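Mandelate racemase/muconate lactonizing protein (Paenibacillus sp., PDB 3V5C) probably dehydrates galacturonate with the aid of magnesium, as a member of the enolase superfamily. Local coordinates at residues V279-Y284 against G305-P310; N228-E233 against F332-Y337; K300-G305 against A327-F332. The protein carries 1 engineered substitution. All coordinates share one frame; numbering follows the deposited sequence.

Contact 1 (V279-Y284 against G305-P310); sequences VDVLQY and GLRSAP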
loop_
_atom_site.group_PDB
_atom_site.type_symbol
_atom_site.label_atom_id
_atom_site.label_comp_id
_atom_site.label_asym_id
_atom_site.label_seq_id
_atom_site.Cartn_x
_atom_site.Cartn_y
_atom_site.Cartn_z
ATOM N N VAL A 279 -16.698 -10.023 3.357
ATOM C CA VAL A 279 -15.674 -9.001 3.127
ATOM C C VAL A 279 -15.307 -9.054 1.644
ATOM O O VAL A 279 -15.202 -10.144 1.078
ATOM C CB VAL A 279 -14.412 -9.246 4.006
ATOM C CG1 VAL A 279 -13.282 -8.304 3.618
ATOM C CG2 VAL A 279 -14.744 -9.118 5.508
ATOM N N ASP A 280 -15.166 -7.892 1.001
ATOM C CA ASP A 280 -14.995 -7.835 -0.453
ATOM C C ASP A 280 -13.576 -7.526 -0.914
ATOM O O ASP A 280 -13.158 -7.973 -1.974
ATOM C CB ASP A 280 -15.921 -6.766 -1.029
ATOM C CG ASP A 280 -17.356 -7.002 -0.640
ATOM O OD1 ASP A 280 -17.883 -8.095 -0.951
ATOM O OD2 ASP A 280 -17.943 -6.123 0.009
ATOM N N VAL A 281 -12.849 -6.744 -0.115
ATOM C CA VAL A 281 -11.562 -6.201 -0.506
ATOM C C VAL A 281 -10.574 -6.509 0.605
ATOM O O VAL A 281 -10.833 -6.205 1.766
ATOM C CB VAL A 281 -11.638 -4.667 -0.645
ATOM C CG1 VAL A 281 -10.276 -4.095 -0.987
ATOM C CG2 VAL A 281 -12.667 -4.264 -1.702
ATOM N N LEU A 282 -9.464 -7.137 0.248
ATOM C CA LEU A 282 -8.459 -7.548 1.234
ATOM C C LEU A 282 -7.256 -6.620 1.190
ATOM O O LEU A 282 -6.761 -6.276 0.109
ATOM C CB LEU A 282 -8.009 -8.985 0.990
ATOM C CG LEU A 282 -8.976 -10.100 1.409
ATOM C CD1 LEU A 282 -9.342 -9.976 2.896
ATOM C CD2 LEU A 282 -10.221 -10.117 0.539
ATOM N N GLN A 283 -6.754 -6.249 2.360
ATOM C CA GLN A 283 -5.806 -5.143 2.431
ATOM C C GLN A 283 -4.543 -5.444 3.205
ATOM O O GLN A 283 -3.986 -4.557 3.841
ATOM C CB GLN A 283 -6.504 -3.907 3.035
ATOM C CG GLN A 283 -7.769 -3.506 2.268
ATOM C CD GLN A 283 -8.432 -2.292 2.883
ATOM O OE1 GLN A 283 -8.868 -2.328 4.031
ATOM N NE2 GLN A 283 -8.503 -1.204 2.119
ATOM N N TYR A 284 -4.070 -6.687 3.125
ATOM C CA TYR A 284 -2.748 -7.000 3.658
ATOM C C TYR A 284 -1.700 -6.037 3.115
ATOM O O TYR A 284 -1.755 -5.596 1.975
ATOM C CB TYR A 284 -2.365 -8.461 3.374
ATOM C CG TYR A 284 -3.397 -9.398 3.920
ATOM C CD1 TYR A 284 -3.326 -9.826 5.229
ATOM C CD2 TYR A 284 -4.477 -9.806 3.145
ATOM C CE1 TYR A 284 -4.299 -10.669 5.763
ATOM C CE2 TYR A 284 -5.458 -10.643 3.664
ATOM C CZ TYR A 284 -5.361 -11.062 4.967
ATOM O OH TYR A 284 -6.333 -11.906 5.470
ATOM N N GLY A 305 -13.130 -14.347 -6.849
ATOM C CA GLY A 305 -13.781 -13.130 -7.290
ATOM C C GLY A 305 -13.625 -12.031 -6.255
ATOM O O GLY A 305 -14.393 -11.063 -6.243
ATOM N N LEU A 306 -12.616 -12.166 -5.401
ATOM C CA LEU A 306 -12.371 -11.166 -4.368
ATOM C C LEU A 306 -11.371 -10.119 -4.861
ATOM O O LEU A 306 -10.620 -10.368 -5.808
ATOM C CB LEU A 306 -11.870 -11.841 -3.092
ATOM C CG LEU A 306 -12.912 -12.717 -2.393
ATOM C CD1 LEU A 306 -12.248 -13.578 -1.314
ATOM C CD2 LEU A 306 -14.036 -11.854 -1.804
ATOM N N ARG A 307 -11.351 -8.958 -4.203
ATOM C CA ARG A 307 -10.555 -7.830 -4.665
ATOM C C ARG A 307 -9.336 -7.607 -3.785
ATOM O O ARG A 307 -9.384 -7.836 -2.579
ATOM C CB ARG A 307 -11.409 -6.558 -4.657
ATOM C CG ARG A 307 -12.610 -6.631 -5.587
ATOM C CD ARG A 307 -13.669 -5.670 -5.112
ATOM N NE ARG A 307 -14.925 -5.840 -5.835
ATOM C CZ ARG A 307 -15.270 -5.129 -6.895
ATOM N NH1 ARG A 307 -14.441 -4.210 -7.378
ATOM N NH2 ARG A 307 -16.441 -5.338 -7.485
ATOM N N SER A 308 -8.263 -7.124 -4.402
ATOM C CA SER A 308 -6.993 -6.890 -3.732
ATOM C C SER A 308 -6.707 -5.390 -3.679
ATOM O O SER A 308 -6.697 -4.715 -4.710
ATOM C CB SER A 308 -5.861 -7.571 -4.521
ATOM O OG SER A 308 -5.968 -8.991 -4.480
ATOM N N ALA A 309 -6.435 -4.878 -2.485
ATOM C CA ALA A 309 -6.039 -3.486 -2.317
ATOM C C ALA A 309 -4.986 -3.413 -1.237
ATOM O O ALA A 309 -5.291 -3.138 -0.084
ATOM C CB ALA A 309 -7.247 -2.612 -1.949
ATOM N N PRO A 310 -3.735 -3.702 -1.598
ATOM C CA PRO A 310 -2.654 -3.781 -0.617
ATOM C C PRO A 310 -2.515 -2.507 0.181
ATOM O O PRO A 310 -2.478 -1.403 -0.381
ATOM C CB PRO A 310 -1.409 -3.982 -1.483
ATOM C CG PRO A 310 -1.935 -4.653 -2.711
ATOM C CD PRO A 310 -3.275 -4.011 -2.961
HETATM O O HOH W 1 -15.062 -8.670 -4.322
HETATM O O HOH W 2 -6.216 0.063 0.208
#

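Contact 2 (N228-E233 against F332-Y337); sequences NLYWLE and FEFVEY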
loop_
_atom_site.group_PDB
_atom_site.type_symbol
_atom_site.label_atom_id
_atom_site.label_comp_id
_atom_site.label_asym_id
_atom_site.label_seq_id
_atom_site.Cartn_x
_atom_site.Cartn_y
_atom_site.Cartn_z
ATOM N N ASN A 228 -22.303 8.543 -2.748
ATOM C CA ASN A 228 -21.806 7.281 -3.275
ATOM C C ASN A 228 -20.473 6.972 -2.616
ATOM O O ASN A 228 -19.505 7.708 -2.784
ATOM C CB ASN A 228 -21.700 7.316 -4.802
ATOM C CG ASN A 228 -23.050 7.526 -5.474
ATOM O OD1 ASN A 228 -23.214 8.435 -6.291
ATOM N ND2 ASN A 228 -24.025 6.689 -5.126
ATOM N N LEU A 229 -20.460 5.911 -1.818
ATOM C CA LEU A 229 -19.271 5.470 -1.101
ATOM C C LEU A 229 -18.805 4.191 -1.765
ATOM O O LEU A 229 -19.588 3.253 -1.936
ATOM C CB LEU A 229 -19.610 5.161 0.355
ATOM C CG LEU A 229 -19.999 6.329 1.257
ATOM C CD1 LEU A 229 -20.391 5.781 2.608
ATOM C CD2 LEU A 229 -18.822 7.288 1.382
ATOM N N TYR A 230 -17.529 4.144 -2.119
ATOM C CA TYR A 230 -16.979 2.990 -2.807
ATOM C C TYR A 230 -16.695 1.841 -1.848
ATOM O O TYR A 230 -17.096 0.710 -2.102
ATOM C CB TYR A 230 -15.723 3.380 -3.585
ATOM C CG TYR A 230 -15.214 2.274 -4.477
ATOM C CD1 TYR A 230 -15.918 1.901 -5.610
ATOM C CD2 TYR A 230 -14.048 1.599 -4.181
ATOM C CE1 TYR A 230 -15.471 0.879 -6.418
ATOM C CE2 TYR A 230 -13.590 0.578 -4.985
ATOM C CZ TYR A 230 -14.311 0.227 -6.102
ATOM O OH TYR A 230 -13.858 -0.776 -6.925
ATOM N N TRP A 231 -15.952 2.114 -0.774
ATOM C CA TRP A 231 -15.816 1.111 0.277
ATOM C C TRP A 231 -15.697 1.674 1.682
ATOM O O TRP A 231 -15.390 2.866 1.882
ATOM C CB TRP A 231 -14.670 0.140 -0.025
ATOM C CG TRP A 231 -13.236 0.550 0.272
ATOM C CD1 TRP A 231 -12.730 1.119 1.416
ATOM C CD2 TRP A 231 -12.106 0.289 -0.571
ATOM N NE1 TRP A 231 -11.363 1.260 1.309
ATOM C CE2 TRP A 231 -10.958 0.753 0.104
ATOM C CE3 TRP A 231 -11.963 -0.267 -1.848
ATOM C CZ2 TRP A 231 -9.669 0.695 -0.467
ATOM C CZ3 TRP A 231 -10.676 -0.342 -2.410
ATOM C CH2 TRP A 231 -9.557 0.130 -1.713
ATOM N N LEU A 232 -15.997 0.792 2.628
ATOM C CA LEU A 232 -15.854 1.022 4.052
ATOM C C LEU A 232 -14.758 0.123 4.587
ATOM O O LEU A 232 -14.882 -1.107 4.556
ATOM C CB LEU A 232 -17.168 0.666 4.746
ATOM C CG LEU A 232 -17.135 0.528 6.269
ATOM C CD1 LEU A 232 -16.925 1.874 6.911
ATOM C CD2 LEU A 232 -18.426 -0.100 6.779
ATOM N N GLU A 233 -13.705 0.740 5.101
ATOM C CA GLU A 233 -12.518 0.035 5.566
ATOM C C GLU A 233 -12.409 0.093 7.085
ATOM O O GLU A 233 -12.586 1.156 7.710
ATOM C CB GLU A 233 -11.292 0.670 4.887
ATOM C CG GLU A 233 -9.942 0.457 5.519
ATOM C CD GLU A 233 -8.823 0.900 4.576
ATOM O OE1 GLU A 233 -9.145 1.270 3.442
ATOM O OE2 GLU A 233 -7.650 0.854 4.981
ATOM N N PHE A 332 -7.128 -6.152 -8.992
ATOM C CA PHE A 332 -6.352 -5.166 -8.248
ATOM C C PHE A 332 -7.142 -3.864 -8.267
ATOM O O PHE A 332 -7.523 -3.372 -9.339
ATOM C CB PHE A 332 -4.983 -4.941 -8.917
ATOM C CG PHE A 332 -4.090 -4.035 -8.139
ATOM C CD1 PHE A 332 -4.146 -2.662 -8.327
ATOM C CD2 PHE A 332 -3.206 -4.550 -7.213
ATOM C CE1 PHE A 332 -3.335 -1.822 -7.592
ATOM C CE2 PHE A 332 -2.383 -3.712 -6.484
ATOM C CZ PHE A 332 -2.448 -2.344 -6.692
ATOM N N GLU A 333 -7.383 -3.305 -7.083
ATOM C CA GLU A 333 -8.228 -2.122 -6.953
ATOM C C GLU A 333 -7.477 -0.795 -7.143
ATOM O O GLU A 333 -7.765 -0.047 -8.080
ATOM C CB GLU A 333 -8.926 -2.150 -5.577
ATOM C CG GLU A 333 -9.977 -3.226 -5.470
ATOM C CD GLU A 333 -11.236 -2.876 -6.219
ATOM O OE1 GLU A 333 -11.740 -1.740 -6.064
ATOM O OE2 GLU A 333 -11.719 -3.735 -6.970
ATOM N N PHE A 334 -6.551 -0.493 -6.239
ATOM C CA PHE A 334 -5.892 0.812 -6.216
ATOM C C PHE A 334 -4.520 0.720 -5.581
ATOM O O PHE A 334 -4.304 -0.083 -4.674
ATOM C CB PHE A 334 -6.640 1.791 -5.306
ATOM C CG PHE A 334 -7.963 2.256 -5.815
ATOM C CD1 PHE A 334 -8.037 3.302 -6.718
ATOM C CD2 PHE A 334 -9.132 1.731 -5.296
ATOM C CE1 PHE A 334 -9.252 3.759 -7.165
ATOM C CE2 PHE A 334 -10.359 2.187 -5.744
ATOM C CZ PHE A 334 -10.415 3.209 -6.672
ATOM N N VAL A 335 -3.618 1.590 -6.018
ATOM C CA VAL A 335 -2.420 1.917 -5.263
ATOM C C VAL A 335 -2.799 2.955 -4.181
ATOM O O VAL A 335 -3.383 3.993 -4.484
ATOM C CB VAL A 335 -1.349 2.491 -6.211
ATOM C CG1 VAL A 335 -0.167 3.052 -5.423
ATOM C CG2 VAL A 335 -0.878 1.410 -7.171
ATOM N N GLU A 336 -2.471 2.670 -2.920
ATOM C CA GLU A 336 -2.706 3.620 -1.826
ATOM C C GLU A 336 -1.581 4.659 -1.828
ATOM O O GLU A 336 -0.433 4.341 -1.505
ATOM C CB GLU A 336 -2.771 2.869 -0.482
ATOM C CG GLU A 336 -3.020 3.778 0.694
ATOM C CD GLU A 336 -3.427 3.064 1.966
ATOM O OE1 GLU A 336 -3.296 1.820 2.049
ATOM O OE2 GLU A 336 -3.873 3.767 2.909
ATOM N N TYR A 337 -1.909 5.904 -2.198
ATOM C CA TYR A 337 -0.890 6.928 -2.484
ATOM C C TYR A 337 -0.766 8.016 -1.412
ATOM O O TYR A 337 -1.763 8.660 -1.055
ATOM C CB TYR A 337 -1.150 7.590 -3.842
ATOM C CG TYR A 337 -0.010 8.457 -4.286
ATOM C CD1 TYR A 337 0.011 9.818 -3.990
ATOM C CD2 TYR A 337 1.072 7.921 -4.975
ATOM C CE1 TYR A 337 1.062 10.618 -4.386
ATOM C CE2 TYR A 337 2.130 8.716 -5.380
ATOM C CZ TYR A 337 2.118 10.066 -5.077
ATOM O OH TYR A 337 3.168 10.877 -5.472
HETATM O O HOH W 3 -5.355 0.174 2.907
#

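Contact 3 (K300-G305 against A327-F332); sequences KLDAHG and AAVRNF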
loop_
_atom_site.group_PDB
_atom_site.type_symbol
_atom_site.label_atom_id
_atom_site.label_comp_id
_atom_site.label_asym_id
_atom_site.label_seq_id
_atom_site.Cartn_x
_atom_site.Cartn_y
_atom_site.Cartn_z
ATOM N N LYS A 300 -5.166 -16.430 -5.331
ATOM C CA LYS A 300 -6.243 -17.013 -4.550
ATOM C C LYS A 300 -7.480 -16.110 -4.499
ATOM O O LYS A 300 -8.610 -16.566 -4.703
ATOM C CB LYS A 300 -5.775 -17.372 -3.136
ATOM C CG LYS A 300 -6.903 -17.857 -2.241
ATOM C CD LYS A 300 -6.421 -18.264 -0.860
ATOM C CE LYS A 300 -7.559 -18.917 -0.076
ATOM N NZ LYS A 300 -7.085 -19.455 1.230
ATOM N N LEU A 301 -7.280 -14.824 -4.230
ATOM C CA LEU A 301 -8.422 -13.925 -4.158
ATOM C C LEU A 301 -9.105 -13.815 -5.516
ATOM O O LEU A 301 -10.339 -13.851 -5.594
ATOM C CB LEU A 301 -7.999 -12.554 -3.649
ATOM C CG LEU A 301 -7.360 -12.566 -2.262
ATOM C CD1 LEU A 301 -6.993 -11.148 -1.824
ATOM C CD2 LEU A 301 -8.296 -13.218 -1.245
ATOM N N ASP A 302 -8.318 -13.703 -6.590
ATOM C CA ASP A 302 -8.916 -13.644 -7.934
ATOM C C ASP A 302 -9.810 -14.868 -8.169
ATOM O O ASP A 302 -10.896 -14.760 -8.767
ATOM C CB ASP A 302 -7.839 -13.630 -9.029
ATOM C CG ASP A 302 -7.100 -12.289 -9.161
ATOM O OD1 ASP A 302 -7.587 -11.237 -8.703
ATOM O OD2 ASP A 302 -5.995 -12.314 -9.762
ATOM N N ALA A 303 -9.340 -16.023 -7.704
ATOM C CA ALA A 303 -10.035 -17.299 -7.924
ATOM C C ALA A 303 -11.413 -17.326 -7.264
ATOM O O ALA A 303 -12.306 -18.088 -7.668
ATOM C CB ALA A 303 -9.160 -18.458 -7.439
ATOM N N HIS A 304 -11.570 -16.484 -6.252
ATOM C CA HIS A 304 -12.827 -16.356 -5.512
ATOM C C HIS A 304 -13.642 -15.131 -5.901
ATOM O O HIS A 304 -14.716 -14.903 -5.343
ATOM C CB HIS A 304 -12.553 -16.349 -4.008
ATOM C CG HIS A 304 -12.245 -17.703 -3.451
ATOM N ND1 HIS A 304 -10.959 -18.174 -3.300
ATOM C CD2 HIS A 304 -13.064 -18.692 -3.018
ATOM C CE1 HIS A 304 -10.997 -19.396 -2.795
ATOM N NE2 HIS A 304 -12.262 -19.733 -2.619
ATOM N N GLY A 305 -13.130 -14.347 -6.849
ATOM C CA GLY A 305 -13.781 -13.130 -7.290
ATOM C C GLY A 305 -13.625 -12.031 -6.255
ATOM O O GLY A 305 -14.393 -11.063 -6.243
ATOM N N ALA A 327 0.192 -5.798 -11.941
ATOM C CA ALA A 327 0.257 -6.571 -13.180
ATOM C C ALA A 327 0.062 -8.071 -12.966
ATOM O O ALA A 327 -0.189 -8.799 -13.930
ATOM C CB ALA A 327 1.571 -6.303 -13.935
ATOM N N ALA A 328 0.176 -8.527 -11.719
ATOM C CA ALA A 328 0.072 -9.955 -11.400
ATOM C C ALA A 328 -1.275 -10.344 -10.770
ATOM O O ALA A 328 -1.490 -11.515 -10.442
ATOM C CB ALA A 328 1.213 -10.362 -10.474
ATOM N N VAL A 329 -2.164 -9.370 -10.581
ATOM C CA VAL A 329 -3.433 -9.618 -9.898
ATOM C C VAL A 329 -4.564 -9.052 -10.732
ATOM O O VAL A 329 -4.531 -7.878 -11.112
ATOM C CB VAL A 329 -3.427 -8.954 -8.515
ATOM C CG1 VAL A 329 -4.749 -9.198 -7.787
ATOM C CG2 VAL A 329 -2.256 -9.453 -7.681
ATOM N N ARG A 330 -5.544 -9.888 -11.053
ATOM C CA ARG A 330 -6.626 -9.463 -11.916
ATOM C C ARG A 330 -7.479 -8.392 -11.229
ATOM O O ARG A 330 -7.710 -7.318 -11.788
ATOM C CB ARG A 330 -7.514 -10.638 -12.352
ATOM C CG ARG A 330 -8.648 -10.172 -13.276
ATOM C CD ARG A 330 -9.491 -11.312 -13.845
ATOM N NE ARG A 330 -10.278 -11.976 -12.808
ATOM C CZ ARG A 330 -9.995 -13.180 -12.307
ATOM N NH1 ARG A 330 -8.950 -13.861 -12.752
ATOM N NH2 ARG A 330 -10.764 -13.705 -11.368
ATOM N N ASN A 331 -7.953 -8.703 -10.025
ATOM C CA ASN A 331 -8.876 -7.815 -9.334
ATOM C C ASN A 331 -8.139 -6.803 -8.440
ATOM O O ASN A 331 -8.494 -6.600 -7.297
ATOM C CB ASN A 331 -9.880 -8.629 -8.508
ATOM C CG ASN A 331 -10.822 -9.465 -9.370
ATOM O OD1 ASN A 331 -11.056 -9.173 -10.537
ATOM N ND2 ASN A 331 -11.385 -10.513 -8.770
ATOM N N PHE A 332 -7.128 -6.152 -8.992
ATOM C CA PHE A 332 -6.352 -5.166 -8.248
ATOM C C PHE A 332 -7.142 -3.864 -8.267
ATOM O O PHE A 332 -7.523 -3.372 -9.339
ATOM C CB PHE A 332 -4.983 -4.941 -8.917
ATOM C CG PHE A 332 -4.090 -4.035 -8.139
ATOM C CD1 PHE A 332 -4.146 -2.662 -8.327
ATOM C CD2 PHE A 332 -3.206 -4.550 -7.213
ATOM C CE1 PHE A 332 -3.335 -1.822 -7.592
ATOM C CE2 PHE A 332 -2.383 -3.712 -6.484
ATOM C CZ PHE A 332 -2.448 -2.344 -6.692
#

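Contact 1 (V279-Y284 against G305-P310)
Val281 lies beside Arg307 and Leu282 beside Ser308, so strands 281-282 and 307-308 lie side by side and parallel. Three backbone bonds join the segments. Arg307 N donates to Asp280 O (3.0 Å), Leu282 N to Arg307 O (2.9 Å) and Ala309 N to Leu282 O (3.0 Å). One step further on, the CA-H of Gln283 points at Ala309 O, with CA and O 3.3 Å apart. Helix 291-303 links the strands in a beta-alpha-beta crossover, as the strands of the TIM-type barrel of the enolase superfamily are joined. Val281 and Arg307 share one face of the sheet. With CG1 anti to the backbone N (chi1 177°), Val281 sets that methyl 3.5 Å from Ala309 CB. Its CG2 rests 3.8 Å from CD of Arg307, whose extended chain carries NH1 on to a salt bridge with Glu333. Leu282 is on the other face and packs on Leu301 and Leu270. Leu306 reaches back with CD2 to 3.5 Å from Val279 O. A water donates to both Asp280 O and Gly305 O and takes a weak bond from Arg307 NE. Gln283 lays CB and CG against Ala309 O, while its NE2 bonds to Glu233; its side chain is about 7 Å from a magnesium ion.

Contact 2 (N228-E233 against F332-Y337)
Tyr230 and Glu333 make the one direct hydrogen bond of this contact: Tyr230 OH donates to Glu333 OE1 at a very short 2.5 Å. The oxygen sits at the edge of the phenol ring and also comes 3.2 Å from Tyr230 CE2. Ring and carboxylate are nearly coplanar, with 22° between their planes. OE2 of Glu333 is held by Arg307, so both carboxylate oxygens have partners. The backbones stay well apart, with no CA pair closer than the 10.9 Å of Tyr230 and Glu333. Segments 228-233 and 332-337 carry the fourth and eighth strands of the barrel; Trp231 and residues just ahead of the two strands meet across its interior. Aromatic packing supplies the rest. Phe334 turns an edge toward the face of Tyr230 in an offset edge-to-face pair, planes at 88° and centroids 5.8 Å apart. Trp231 meets the same phenylalanine obliquely, its CZ3 3.9 Å from Phe334 CD2. Glu333 CB lies at the edge of the Trp231 ring, 4.0 Å from CZ3. On the polar side, Trp231 NE1 donates to the anti lone pair of Glu233 OE1 at 3.1 Å. A water then bridges Glu233 OE2 and Glu336 OE1, donating to both, and Lys168 forms salt bridges with the two glutamates.

Contact 3 (K300-G305 against A327-F332)
Asp302, in the last turn of helix 291-303, approaches Asn331 in the loop that follows helix 317-325, their CA atoms 6.0 Å apart. The contact is a carboxylate held by two successive backbone N-H groups. Arg330 N donates to Asp302 OD2 at 2.8 Å, on the syn side but tilted out of the carboxylate plane. Asn331 N donates to Asp302 OD1 at 2.9 Å, coming from above that plane. Asp302 CG is anti to its own carbonyl carbon (chi1 -74°), which brings the carboxylate to the loop. Val329 adds an apolar touch, with CG1 3.6 Å from Asp302 OD1. The Arg330 chain bends at chi3 (68°) and folds back over the aspartate, laying one guanidinium face against Asp302 CB. Its NH2 comes 2.8 Å from Asp302 O, the same carbonyl that accepts Gly305 N in the Schellman motif closing the helix. No N-H of the guanidinium points at the carboxylate; Arg330 NH1 and Asp302 OD2 are 4.5 Å apart, so any attraction is probably one of charge alone. Asn331 centres an inverse gamma turn. Its ND2 passes 3.7 Å from Gly305 C and bonds to Leu306 O, tying the loop to the chain just beyond the helix. An alanine in place of Asp302 would probably leave the N-H groups of Arg330 and Asn331 without their acceptors and let this part of the loop shift away from the helix end. The aspartate is buried, yet each carboxylate oxygen accepts a backbone N-H. These N-H groups and the nearby arginine probably favour the ionised form, although the C-terminal end of the helix may work against it.

In the fold
All three contacts belong to the enolase-type barrel domain. Along the chain the segments come in the order 228-233, 279-284, 300-305 running into 305-310, then 327-332 running into 332-337. Contact 1 joins neighbouring strands of the barrel, contact 2 spans its interior, and contact 3 ties the helix between the strands of contact 1 to the loop leading into strand 335-337. The centre of contact 1 is about 10 Å from that of contact 2. It is about 9 Å from the centre of contact 3. The centres of contact 2 and contact 3 are about 15 Å apart. Segment 305-310 leaves the helix of contact 3 at Gly305 and runs on as the strand of contact 1, so it leads from the outer helix layer into the barrel wall.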